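Local structure of aspartate aminotransferase, mitochondrial (Trypanosoma brucei brucei, 4W5K) at residues G36-D41 with S315-V320; G218-D223 with K308-M313; V344-Y349 with A375-N380. The protein probably transfers amino groups between L-aspartate and 2-oxoglutarate as a homodimeric, pyridoxal-phosphate-dependent aminotransferase. The protein carries 1 engineered substitution. All coordinates share one frame; numbering follows the deposited sequence. Where two conformers were deposited one is given.

Interaction 1 (G36-D41 with S315-V320); sequences GVYRDD and SRIAEV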
ATOM      1  N   GLY A  36      -0.534 -19.020   6.889  1.00 31.54           N
ATOM      2  CA  GLY A  36       0.420 -18.453   5.958  1.00 31.46           C
ATOM      3  C   GLY A  36       1.571 -17.733   6.629  1.00 35.14           C
ATOM      4  O   GLY A  36       2.412 -17.155   5.946  1.00 38.47           O
ATOM      5  N   VAL A  37       1.623 -17.777   7.962  1.00 30.31           N
ATOM      6  CA  VAL A  37       2.606 -16.997   8.714  1.00 23.98           C
ATOM      7  C   VAL A  37       3.364 -17.858   9.739  1.00 24.20           C
ATOM      8  O   VAL A  37       2.914 -18.947  10.118  1.00 26.75           O
ATOM      9  CB  VAL A  37       1.938 -15.802   9.461  1.00 33.74           C
ATOM     10  CG1 VAL A  37       1.490 -14.731   8.470  1.00 34.30           C
ATOM     11  CG2 VAL A  37       0.756 -16.262  10.283  1.00 34.89           C
ATOM     12  N   TYR A  38       4.521 -17.373  10.181  1.00 20.17           N
ATOM     13  CA  TYR A  38       5.289 -18.110  11.184  1.00 19.28           C
ATOM     14  C   TYR A  38       4.575 -18.135  12.540  1.00 22.31           C
ATOM     15  O   TYR A  38       3.858 -17.188  12.917  1.00 23.54           O
ATOM     16  CB  TYR A  38       6.701 -17.503  11.352  1.00 20.82           C
ATOM     17  CG  TYR A  38       7.576 -18.296  12.319  1.00 22.24           C
ATOM     18  CD1 TYR A  38       8.135 -19.522  11.934  1.00 24.69           C
ATOM     19  CD2 TYR A  38       7.838 -17.828  13.600  1.00 21.87           C
ATOM     20  CE1 TYR A  38       8.916 -20.264  12.825  1.00 24.41           C
ATOM     21  CE2 TYR A  38       8.631 -18.564  14.497  1.00 25.95           C
ATOM     22  CZ  TYR A  38       9.165 -19.776  14.093  1.00 27.75           C
ATOM     23  OH  TYR A  38       9.934 -20.506  14.989  1.00 25.32           O
ATOM     24  N   ARG A  39       4.800 -19.221  13.273  1.00 25.43           N
ATOM     25  CA  ARG A  39       4.376 -19.373  14.668  1.00 25.50           C
ATOM     26  C   ARG A  39       5.537 -19.991  15.457  1.00 25.97           C
ATOM     27  O   ARG A  39       6.314 -20.751  14.886  1.00 26.80           O
ATOM     28  CB  ARG A  39       3.149 -20.289  14.779  1.00 26.78           C
ATOM     29  CG  ARG A  39       1.897 -19.724  14.159  1.00 26.71           C
ATOM     30  CD  ARG A  39       1.381 -18.636  15.055  1.00 28.22           C
ATOM     31  NE  ARG A  39       0.105 -18.064  14.646  1.00 33.42           N
ATOM     32  CZ  ARG A  39      -0.030 -16.912  13.985  1.00 32.43           C
ATOM     33  NH1 ARG A  39       1.036 -16.210  13.625  1.00 27.50           N
ATOM     34  NH2 ARG A  39      -1.241 -16.459  13.707  1.00 33.63           N
ATOM     35  N   ASP A  40       5.664 -19.654  16.738  1.00 26.00           N
ATOM     36  CA  ASP A  40       6.686 -20.285  17.588  1.00 25.14           C
ATOM     37  C   ASP A  40       6.188 -21.648  18.040  1.00 32.06           C
ATOM     38  O   ASP A  40       5.111 -22.079  17.629  1.00 32.44           O
ATOM     39  CB  ASP A  40       7.062 -19.373  18.779  1.00 27.89           C
ATOM     40  CG  ASP A  40       5.921 -19.131  19.755  1.00 30.21           C
ATOM     41  OD1 ASP A  40       4.899 -19.847  19.739  1.00 32.15           O
ATOM     42  OD2 ASP A  40       6.050 -18.181  20.562  1.00 35.06           O
ATOM     43  N   ASP A  41       6.967 -22.329  18.882  1.00 33.77           N
ATOM     44  CA  ASP A  41       6.597 -23.659  19.375  1.00 32.54           C
ATOM     45  C   ASP A  41       5.341 -23.705  20.246  1.00 33.84           C
ATOM     46  O   ASP A  41       4.791 -24.782  20.476  1.00 34.64           O
ATOM     47  CB  ASP A  41       7.761 -24.257  20.166  1.00 34.03           C
ATOM     48  CG  ASP A  41       7.595 -25.746  20.402  1.00 36.30           C
ATOM     49  OD1 ASP A  41       7.500 -26.497  19.408  1.00 37.55           O
ATOM     50  OD2 ASP A  41       7.528 -26.149  21.590  1.00 38.22           O
ATOM     51  N   SER A 315      15.619 -22.984  11.993  1.00 26.90           N
ATOM     52  CA  SER A 315      15.927 -24.239  12.674  0.58 26.29           C
ATOM     53  C   SER A 315      14.673 -24.918  13.204  1.00 27.51           C
ATOM     54  O   SER A 315      14.562 -26.159  13.194  1.00 27.28           O
ATOM     55  CB  SER A 315      16.910 -24.008  13.826  0.58 30.19           C
ATOM     56  OG  SER A 315      18.210 -23.732  13.342  0.58 35.04           O
ATOM     57  N   ARG A 316      13.718 -24.123  13.693  1.00 24.97           N
ATOM     58  CA  ARG A 316      12.501 -24.740  14.241  1.00 27.38           C
ATOM     59  C   ARG A 316      11.698 -25.405  13.134  1.00 25.27           C
ATOM     60  O   ARG A 316      11.188 -26.508  13.309  1.00 30.31           O
ATOM     61  CB  ARG A 316      11.593 -23.738  14.979  1.00 24.87           C
ATOM     62  CG  ARG A 316      10.507 -24.466  15.789  1.00 28.10           C
ATOM     63  CD  ARG A 316       9.464 -23.526  16.414  1.00 32.84           C
ATOM     64  NE  ARG A 316       8.417 -23.135  15.468  1.00 27.67           N
ATOM     65  CZ  ARG A 316       7.428 -23.930  15.063  1.00 28.68           C
ATOM     66  NH1 ARG A 316       6.514 -23.473  14.221  1.00 27.77           N
ATOM     67  NH2 ARG A 316       7.347 -25.199  15.497  1.00 30.99           N
ATOM     68  N   ILE A 317      11.599 -24.733  11.996  1.00 21.57           N
ATOM     69  CA  ILE A 317      10.894 -25.274  10.844  1.00 23.25           C
ATOM     70  C   ILE A 317      11.587 -26.537  10.326  1.00 22.76           C
ATOM     71  O   ILE A 317      10.935 -27.546  10.049  1.00 25.13           O
ATOM     72  CB  ILE A 317      10.801 -24.240   9.700  1.00 23.10           C
ATOM     73  CG1 ILE A 317       9.962 -23.034  10.129  1.00 25.11           C
ATOM     74  CG2 ILE A 317      10.208 -24.860   8.437  1.00 23.31           C
ATOM     75  CD1 ILE A 317       8.542 -23.388  10.562  1.00 27.59           C
ATOM     76  N   ALA A 318      12.904 -26.474  10.175  1.00 22.85           N
ATOM     77  CA  ALA A 318      13.658 -27.656   9.749  1.00 23.94           C
ATOM     78  C   ALA A 318      13.508 -28.822  10.730  1.00 27.95           C
ATOM     79  O   ALA A 318      13.370 -29.966  10.319  1.00 26.36           O
ATOM     80  CB  ALA A 318      15.137 -27.308   9.574  1.00 26.84           C
ATOM     81  N   GLU A 319      13.547 -28.529  12.026  1.00 24.55           N
ATOM     82  CA  GLU A 319      13.516 -29.582  13.031  1.00 28.93           C
ATOM     83  C   GLU A 319      12.127 -30.212  13.114  1.00 29.18           C
ATOM     84  O   GLU A 319      12.010 -31.409  13.336  1.00 29.61           O
ATOM     85  CB  GLU A 319      13.949 -29.047  14.403  1.00 31.00           C
ATOM     86  CG  GLU A 319      14.275 -30.130  15.445  1.00 46.85           C
ATOM     87  CD  GLU A 319      13.042 -30.728  16.114  1.00 56.99           C
ATOM     88  OE1 GLU A 319      13.071 -31.935  16.464  1.00 58.87           O
ATOM     89  OE2 GLU A 319      12.049 -29.993  16.302  1.00 58.87           O
ATOM     90  N   VAL A 320      11.072 -29.427  12.924  1.00 27.21           N
ATOM     91  CA  VAL A 320       9.745 -30.021  13.021  1.00 30.78           C
ATOM     92  C   VAL A 320       9.433 -30.882  11.777  1.00 26.57           C
ATOM     93  O   VAL A 320       8.724 -31.888  11.888  1.00 27.42           O
ATOM     94  CB  VAL A 320       8.640 -28.959  13.256  1.00 31.42           C
ATOM     95  CG1 VAL A 320       8.210 -28.279  11.967  1.00 29.51           C
ATOM     96  CG2 VAL A 320       7.452 -29.607  13.950  1.00 37.33           C
TER
HETATM   97  O   HOH W   1       8.763 -27.054  17.034  1.00 34.72           O

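Interaction 2 (G218-D223 with K308-M313); sequences GQLDYD and KELKQM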
ATOM      1  N   GLY A 218      18.272 -19.853   7.310  1.00 22.01           N
ATOM      2  CA  GLY A 218      18.987 -19.191   8.392  1.00 23.32           C
ATOM      3  C   GLY A 218      20.274 -18.547   7.914  1.00 24.15           C
ATOM      4  O   GLY A 218      21.017 -17.984   8.702  1.00 28.14           O
ATOM      5  N   GLN A 219      20.539 -18.647   6.613  1.00 23.18           N
ATOM      6  CA  GLN A 219      21.797 -18.167   6.041  1.00 21.81           C
ATOM      7  C   GLN A 219      21.480 -17.123   4.975  1.00 20.56           C
ATOM      8  O   GLN A 219      21.044 -17.485   3.886  1.00 20.11           O
ATOM      9  CB  GLN A 219      22.595 -19.330   5.411  1.00 22.61           C
ATOM     10  CG  GLN A 219      22.625 -20.632   6.254  1.00 29.58           C
ATOM     11  CD  GLN A 219      23.040 -21.889   5.440  1.00 44.88           C
ATOM     12  OE1 GLN A 219      24.118 -22.449   5.665  1.00 50.14           O
ATOM     13  NE2 GLN A 219      22.172 -22.343   4.518  1.00 31.58           N
ATOM     14  N   LEU A 220      21.678 -15.841   5.294  1.00 21.32           N
ATOM     15  CA  LEU A 220      21.292 -14.768   4.372  1.00 19.68           C
ATOM     16  C   LEU A 220      22.005 -14.796   3.019  1.00 22.52           C
ATOM     17  O   LEU A 220      21.369 -14.544   2.003  1.00 21.26           O
ATOM     18  CB  LEU A 220      21.545 -13.400   5.019  1.00 25.43           C
ATOM     19  CG  LEU A 220      20.607 -13.068   6.174  1.00 23.77           C
ATOM     20  CD1 LEU A 220      21.230 -11.953   7.027  1.00 24.85           C
ATOM     21  CD2 LEU A 220      19.228 -12.664   5.632  1.00 24.18           C
ATOM     22  N   ASP A 221      23.314 -15.080   3.013  1.00 22.50           N
ATOM     23  CA  ASP A 221      24.069 -15.078   1.750  1.00 23.24           C
ATOM     24  C   ASP A 221      23.641 -16.256   0.878  1.00 21.49           C
ATOM     25  O   ASP A 221      23.355 -16.089  -0.310  1.00 23.76           O
ATOM     26  CB  ASP A 221      25.580 -15.135   1.980  1.00 26.38           C
ATOM     27  CG  ASP A 221      26.102 -13.960   2.781  1.00 32.32           C
ATOM     28  OD1 ASP A 221      25.652 -12.821   2.542  1.00 30.73           O
ATOM     29  OD2 ASP A 221      26.974 -14.177   3.650  1.00 36.19           O
ATOM     30  N   TYR A 222      23.599 -17.440   1.483  1.00 21.77           N
ATOM     31  CA  TYR A 222      23.190 -18.644   0.771  1.00 23.03           C
ATOM     32  C   TYR A 222      21.799 -18.444   0.151  1.00 20.29           C
ATOM     33  O   TYR A 222      21.564 -18.796  -1.006  1.00 19.54           O
ATOM     34  CB  TYR A 222      23.212 -19.849   1.720  1.00 20.35           C
ATOM     35  CG  TYR A 222      22.785 -21.166   1.094  1.00 20.15           C
ATOM     36  CD1 TYR A 222      21.436 -21.505   0.991  1.00 19.92           C
ATOM     37  CD2 TYR A 222      23.736 -22.088   0.648  1.00 22.08           C
ATOM     38  CE1 TYR A 222      21.039 -22.720   0.424  1.00 22.52           C
ATOM     39  CE2 TYR A 222      23.348 -23.304   0.090  1.00 24.56           C
ATOM     40  CZ  TYR A 222      22.004 -23.614  -0.012  1.00 22.33           C
ATOM     41  OH  TYR A 222      21.627 -24.828  -0.561  1.00 28.03           O
ATOM     42  N   ASP A 223      20.871 -17.869   0.915  1.00 17.94           N
ATOM     43  CA  ASP A 223      19.507 -17.763   0.431  1.00 16.41           C
ATOM     44  C   ASP A 223      19.377 -16.727  -0.682  1.00 17.43           C
ATOM     45  O   ASP A 223      18.392 -16.743  -1.410  1.00 20.06           O
ATOM     46  CB  ASP A 223      18.544 -17.385   1.562  1.00 17.95           C
ATOM     47  CG  ASP A 223      18.302 -18.525   2.532  1.00 19.73           C
ATOM     48  OD1 ASP A 223      18.716 -19.689   2.238  1.00 17.82           O
ATOM     49  OD2 ASP A 223      17.691 -18.260   3.590  1.00 21.41           O
ATOM     50  N   LYS A 308      20.625 -14.102  14.644  1.00 27.68           N
ATOM     51  CA  LYS A 308      20.379 -15.178  15.603  1.00 29.37           C
ATOM     52  C   LYS A 308      18.913 -15.620  15.547  1.00 27.77           C
ATOM     53  O   LYS A 308      18.617 -16.828  15.561  1.00 28.91           O
ATOM     54  CB  LYS A 308      20.765 -14.737  17.025  1.00 35.80           C
ATOM     55  CG  LYS A 308      20.517 -15.783  18.080  1.00 43.53           C
ATOM     56  CD  LYS A 308      20.786 -15.238  19.488  1.00 47.79           C
ATOM     57  CE  LYS A 308      19.511 -14.678  20.095  1.00 49.89           C
ATOM     58  NZ  LYS A 308      19.733 -14.081  21.447  1.00 55.74           N
ATOM     59  N   GLU A 309      18.003 -14.650  15.458  1.00 25.61           N
ATOM     60  CA  GLU A 309      16.584 -14.964  15.424  1.00 25.40           C
ATOM     61  C   GLU A 309      16.180 -15.632  14.114  1.00 25.23           C
ATOM     62  O   GLU A 309      15.313 -16.514  14.109  1.00 25.89           O
ATOM     63  CB  GLU A 309      15.760 -13.689  15.677  1.00 27.41           C
ATOM     64  CG  GLU A 309      16.041 -13.118  17.074  1.00 28.98           C
ATOM     65  CD  GLU A 309      15.051 -12.037  17.513  1.00 31.34           C
ATOM     66  OE1 GLU A 309      15.221 -10.868  17.095  1.00 32.63           O
ATOM     67  OE2 GLU A 309      14.132 -12.358  18.307  1.00 30.50           O
ATOM     68  N   LEU A 310      16.802 -15.230  13.003  1.00 25.94           N
ATOM     69  CA  LEU A 310      16.571 -15.912  11.721  1.00 25.56           C
ATOM     70  C   LEU A 310      16.841 -17.402  11.842  1.00 25.97           C
ATOM     71  O   LEU A 310      16.064 -18.261  11.374  1.00 25.47           O
ATOM     72  CB  LEU A 310      17.462 -15.331  10.621  1.00 26.63           C
ATOM     73  CG  LEU A 310      17.042 -14.002   9.996  1.00 27.92           C
ATOM     74  CD1 LEU A 310      18.142 -13.504   9.073  1.00 24.82           C
ATOM     75  CD2 LEU A 310      15.740 -14.146   9.235  1.00 28.36           C
ATOM     76  N   LYS A 311      17.970 -17.710  12.457  1.00 26.04           N
ATOM     77  CA  LYS A 311      18.371 -19.092  12.627  1.00 27.59           C
ATOM     78  C   LYS A 311      17.420 -19.828  13.571  1.00 31.34           C
ATOM     79  O   LYS A 311      17.143 -21.008  13.365  1.00 29.08           O
ATOM     80  CB  LYS A 311      19.819 -19.177  13.119  1.00 34.74           C
ATOM     81  CG  LYS A 311      20.832 -18.893  12.012  1.00 37.43           C
ATOM     82  CD  LYS A 311      22.270 -19.064  12.478  1.00 41.00           C
ATOM     83  CE  LYS A 311      23.256 -18.443  11.494  1.00 40.18           C
ATOM     84  NZ  LYS A 311      23.184 -19.042  10.128  1.00 38.45           N
ATOM     85  N   GLN A 312      16.914 -19.149  14.601  1.00 29.13           N
ATOM     86  CA  GLN A 312      15.932 -19.784  15.478  1.00 29.29           C
ATOM     87  C   GLN A 312      14.679 -20.190  14.697  1.00 24.48           C
ATOM     88  O   GLN A 312      14.199 -21.309  14.871  1.00 26.75           O
ATOM     89  CB  GLN A 312      15.533 -18.864  16.645  1.00 30.71           C
ATOM     90  CG  GLN A 312      16.627 -18.618  17.649  1.00 32.48           C
ATOM     91  CD  GLN A 312      16.280 -17.544  18.685  1.00 37.75           C
ATOM     92  OE1 GLN A 312      15.401 -16.697  18.480  1.00 36.67           O
ATOM     93  NE2 GLN A 312      16.988 -17.569  19.796  1.00 44.80           N
ATOM     94  N   MET A 313      14.152 -19.289  13.861  1.00 22.65           N
ATOM     95  CA  MET A 313      12.964 -19.593  13.062  1.00 21.16           C
ATOM     96  C   MET A 313      13.229 -20.733  12.059  1.00 25.31           C
ATOM     97  O   MET A 313      12.467 -21.711  11.990  1.00 24.41           O
ATOM     98  CB  MET A 313      12.471 -18.333  12.323  1.00 21.35           C
ATOM     99  CG  MET A 313      11.869 -17.317  13.269  1.00 24.30           C
ATOM    100  SD  MET A 313      11.205 -15.886  12.342  1.00 28.24           S
ATOM    101  CE  MET A 313      12.730 -15.156  11.751  1.00 28.53           C
TER

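Interaction 3 (V344-Y349 with A375-N380); sequences VGMMAY and AVSGLN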
ATOM      1  N   VAL A 344      12.210 -27.148   1.872  1.00 19.21           N
ATOM      2  CA  VAL A 344      12.697 -26.027   2.674  1.00 21.11           C
ATOM      3  C   VAL A 344      11.588 -24.997   2.919  1.00 18.49           C
ATOM      4  O   VAL A 344      10.897 -24.591   1.993  1.00 19.60           O
ATOM      5  CB  VAL A 344      13.898 -25.336   1.960  1.00 24.40           C
ATOM      6  CG1 VAL A 344      14.354 -24.069   2.691  1.00 21.23           C
ATOM      7  CG2 VAL A 344      15.051 -26.326   1.781  1.00 26.81           C
ATOM      8  N   GLY A 345      11.431 -24.590   4.179  1.00 20.24           N
ATOM      9  CA  GLY A 345      10.540 -23.485   4.501  1.00 21.07           C
ATOM     10  C   GLY A 345       9.212 -23.911   5.101  1.00 20.31           C
ATOM     11  O   GLY A 345       8.993 -25.105   5.412  1.00 22.49           O
ATOM     12  N   MET A 346       8.312 -22.934   5.236  1.00 21.55           N
ATOM     13  CA  MET A 346       7.060 -23.132   5.965  1.00 25.33           C
ATOM     14  C   MET A 346       6.033 -23.990   5.257  1.00 22.35           C
ATOM     15  O   MET A 346       5.138 -24.515   5.901  1.00 27.51           O
ATOM     16  CB  MET A 346       6.399 -21.778   6.259  1.00 31.64           C
ATOM     17  CG  MET A 346       6.973 -21.067   7.420  1.00 36.86           C
ATOM     18  SD  MET A 346       5.881 -19.684   7.803  1.00 27.80           S
ATOM     19  CE  MET A 346       6.336 -18.461   6.557  1.00 29.53           C
ATOM     20  N   MET A 347       6.139 -24.108   3.935  1.00 20.75           N
ATOM     21  CA  MET A 347       5.137 -24.841   3.161  1.00 20.55           C
ATOM     22  C   MET A 347       5.666 -26.141   2.625  1.00 21.83           C
ATOM     23  O   MET A 347       6.751 -26.176   2.034  1.00 20.80           O
ATOM     24  CB  MET A 347       4.643 -24.010   1.977  1.00 19.74           C
ATOM     25  CG  MET A 347       4.095 -22.685   2.354  1.00 23.67           C
ATOM     26  SD  MET A 347       2.611 -22.946   3.327  1.00 30.40           S
ATOM     27  CE  MET A 347       2.253 -21.257   3.785  1.00 41.01           C
ATOM     28  N   ALA A 348       4.905 -27.215   2.828  1.00 22.26           N
ATOM     29  CA  ALA A 348       5.340 -28.531   2.366  1.00 19.56           C
ATOM     30  C   ALA A 348       4.285 -29.176   1.483  1.00 24.09           C
ATOM     31  O   ALA A 348       3.128 -29.262   1.876  1.00 23.12           O
ATOM     32  CB  ALA A 348       5.651 -29.443   3.572  1.00 23.84           C
ATOM     33  N   TYR A 349       4.669 -29.641   0.294  1.00 23.48           N
ATOM     34  CA  TYR A 349       3.747 -30.496  -0.444  1.00 22.06           C
ATOM     35  C   TYR A 349       3.943 -31.909   0.122  1.00 18.84           C
ATOM     36  O   TYR A 349       4.970 -32.537  -0.100  1.00 23.93           O
ATOM     37  CB  TYR A 349       3.985 -30.437  -1.962  1.00 24.18           C
ATOM     38  CG  TYR A 349       2.898 -29.663  -2.726  1.00 21.39           C
ATOM     39  CD1 TYR A 349       2.441 -30.105  -3.968  1.00 26.72           C
ATOM     40  CD2 TYR A 349       2.337 -28.499  -2.201  1.00 23.46           C
ATOM     41  CE1 TYR A 349       1.455 -29.403  -4.682  1.00 26.15           C
ATOM     42  CE2 TYR A 349       1.345 -27.803  -2.893  1.00 25.36           C
ATOM     43  CZ  TYR A 349       0.907 -28.265  -4.129  1.00 27.71           C
ATOM     44  OH  TYR A 349      -0.071 -27.554  -4.815  1.00 31.18           O
ATOM     45  N   ALA A 375       1.148 -26.223   6.014  1.00 29.11           N
ATOM     46  CA  ALA A 375       1.943 -25.152   6.582  1.00 27.56           C
ATOM     47  C   ALA A 375       2.575 -25.696   7.847  1.00 30.06           C
ATOM     48  O   ALA A 375       1.885 -25.880   8.849  1.00 33.79           O
ATOM     49  CB  ALA A 375       1.078 -23.938   6.878  1.00 29.95           C
ATOM     50  N   VAL A 376       3.873 -25.967   7.810  1.00 27.19           N
ATOM     51  CA  VAL A 376       4.499 -26.662   8.929  1.00 30.45           C
ATOM     52  C   VAL A 376       4.745 -25.743  10.130  1.00 28.82           C
ATOM     53  O   VAL A 376       5.010 -26.216  11.236  1.00 32.73           O
ATOM     54  CB  VAL A 376       5.830 -27.343   8.515  1.00 37.29           C
ATOM     55  CG1 VAL A 376       5.572 -28.425   7.457  1.00 36.39           C
ATOM     56  CG2 VAL A 376       6.826 -26.339   7.990  1.00 35.66           C
ATOM     57  N   SER A 377       4.650 -24.434   9.927  1.00 30.08           N
ATOM     58  CA  SER A 377       4.691 -23.508  11.061  1.00 31.41           C
ATOM     59  C   SER A 377       3.582 -23.806  12.080  1.00 32.64           C
ATOM     60  O   SER A 377       3.681 -23.443  13.257  1.00 33.74           O
ATOM     61  CB  SER A 377       4.589 -22.064  10.564  1.00 36.23           C
ATOM     62  OG  SER A 377       3.491 -21.916   9.687  1.00 39.88           O
ATOM     63  N   GLY A 378       2.525 -24.484  11.641  1.00 35.54           N
ATOM     64  CA  GLY A 378       1.440 -24.841  12.543  1.00 34.25           C
ATOM     65  C   GLY A 378       1.752 -26.109  13.341  1.00 32.41           C
ATOM     66  O   GLY A 378       1.035 -26.453  14.293  1.00 35.65           O
ATOM     67  N   LEU A 379       2.825 -26.794  12.953  1.00 31.40           N
ATOM     68  CA  LEU A 379       3.325 -27.968  13.676  1.00 34.66           C
ATOM     69  C   LEU A 379       4.253 -27.540  14.807  1.00 35.68           C
ATOM     70  O   LEU A 379       5.057 -26.619  14.638  1.00 35.48           O
ATOM     71  CB  LEU A 379       4.081 -28.921  12.736  1.00 29.59           C
ATOM     72  CG  LEU A 379       3.327 -29.859  11.799  1.00 33.70           C
ATOM     73  CD1 LEU A 379       4.302 -30.702  10.978  1.00 34.24           C
ATOM     74  CD2 LEU A 379       2.362 -30.751  12.554  1.00 33.58           C
ATOM     75  N   ASN A 380       4.167 -28.222  15.947  1.00 35.79           N
ATOM     76  CA  ASN A 380       5.063 -27.927  17.051  1.00 32.69           C
ATOM     77  C   ASN A 380       5.218 -29.121  17.987  1.00 34.10           C
ATOM     78  O   ASN A 380       4.702 -30.207  17.721  1.00 35.69           O
ATOM     79  CB  ASN A 380       4.571 -26.712  17.835  1.00 35.50           C
ATOM     80  CG  ASN A 380       3.128 -26.845  18.242  1.00 40.35           C
ATOM     81  OD1 ASN A 380       2.759 -27.764  18.988  1.00 41.56           O
ATOM     82  ND2 ASN A 380       2.291 -25.932  17.751  1.00 37.62           N
TER

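Interaction 1 (G36-D41 with S315-V320)
In this pyridoxal-phosphate aminotransferase fold, the loop that follows strand 31-32 is tied to the long helix 300-331, with Arg-316 gripping Tyr-38 and the backbone of Arg-39. The arginine sets off from the helix extended, then turns about the CG-CD bond (chi3 82°), which brings its guanidinium against the loop backbone. NE donates to Tyr-38 OH over 3.1 Å. That hydroxyl lies almost in the guanidinium plane, although the ring and guanidinium planes are turned 55° apart. NH1 makes the shorter bond, 2.8 Å to Arg-39 O, arriving from above the carbonyl plane and bent at the hydrogen (130°); NE adds a weak bond to the same oxygen. Over one guanidinium face sits Asp-40 O, above its centre. The Tyr-38 ring has a second neighbour on the helix: Ile-317 CD1 packs at its edge, 3.9 Å from CE1.

Arg-39 itself heads the other way, donating from NH1 to Tyr-38 O and pairing through NH2 with Asp-61 of the second subunit, so the loop joins the helix to the dimer interface. Asp-41 holds Ser-381 through OD2, while its OD1 lies too far from Arg-316 for a direct salt bridge. One water spans the gap, donating to Asp-41 OD1 over 2.7 Å and accepting from Arg-316 NH2 over 2.8 Å.

Interaction 2 (G218-D223 with K308-M313)
Of residues 308-313, Leu-310 and Lys-311 meet the turn at Gly-218 and Leu-220. Here the loop leading into the short helix 220-223 packs on helix 300-331, and Tyr-222 of that short helix stacks on the malate-binding His-189. Just before the contact, Glu-309 looks elsewhere: its carboxylate oxygens accept the backbone N-H groups of Glu-49 and Cys-50, anchoring this turn to the start of helix 49-52.

Leu-310 comes next and supplies the apolar half. Its CD1 methyl nestles against the branched end of Leu-220, 3.7 Å from CD2 and 3.8 Å from CG, the two side chains crossing at about a right angle. Trp-306 and Lys-307, one turn earlier on the same helix, also touch Leu-220.

Lys-311 carries the polar half. With no side chain on Gly-218, the two backbones draw close, CA to CA 4.3 Å. The lysine runs out extended as far as CE, with its CG only 3.4 Å from Gly-218 O, and then turns about CD-CE (chi4 -60°). This lets NZ donate a hydrogen bond to Gly-218 O at 2.8 Å, from above the carbonyl plane rather than along a lone pair. Gln-219 CG lies nearby, while the amide nitrogen of that glutamine turns away to Thr-217 OG1.

The contact therefore combines a leucine pair, Leu-310 buried and Leu-220 partly so, with a charged donor from the exposed Lys-311. The ammonium group grips a neutral carbonyl, which it would be expected to polarise.

Interaction 3 (V344-Y349 with A375-N380)
Met-347 and Ala-375 face each other as an antiparallel, non-hydrogen-bonded pair at the end of a two-stranded sheet, and just beyond them Val-376 N donates to Met-346 O. That bond is short and fairly straight, 2.7 Å with 154° at the hydrogen, and the same oxygen also receives the CA-H of Ala-375 at 3.3 Å. The second chain then curls into a 3-10 turn, with Leu-379 N bonding back to Val-376 O.

Two methionines line the second chain, Met-347 on Ala-375 and Met-346 on the turn. The Met-347 chain bends at chi2 (-65°), which brings SD to 4.0 Å from Ala-375 CB. Met-346 lays its sulfur beside Ser-377, SD to OG 3.8 Å, but the hydroxyl has its polar partner in Val-37 O. The Val-376 methyls divide their work: CG1 meets Ala-348 CB at 4.0 Å, while CG2 sits close over the carbonyl oxygens of Met-346 and Gly-345.

All seven touching residues are buried. The methionines extend toward the cofactor site, Met-346 to within about 4 Å of the Tyr-212 side chain and Met-347 equally near that of Asn-181, both pyridoxal-phosphate-binding residues. Helix 300-331 packs along the valine's side, with Ile-317 against Val-376 and Arg-321 hydrogen-bonded through NH2 to Gly-345 O, while strand 373-375 continues the ladder through the backbone pairing of Ala-374 with Ala-348.

How the interactions relate
Helix 300-331 ties the set together: interactions 1 and 2 both use it, and interaction 3 packs on it. Along the chain, interaction 2 is nested inside the loop closed by interaction 1, and interaction 3 follows both. Interactions 1 and 3 are closest, with centres about 7 Å apart, and are joined by a hydrogen bond from Arg-316 NH2 to Leu-379 O, besides a second polar link. The centre of interaction 2 is about 13 Å from that of interaction 1, which it touches where Met-313 packs on Tyr-38, and about 16 Å from that of interaction 3. One helix thus joins three contacts in the vicinity of the cofactor site, interaction 3 nearest to it, all with side chains within about 8 Å of that of the cofactor-binding Tyr-212.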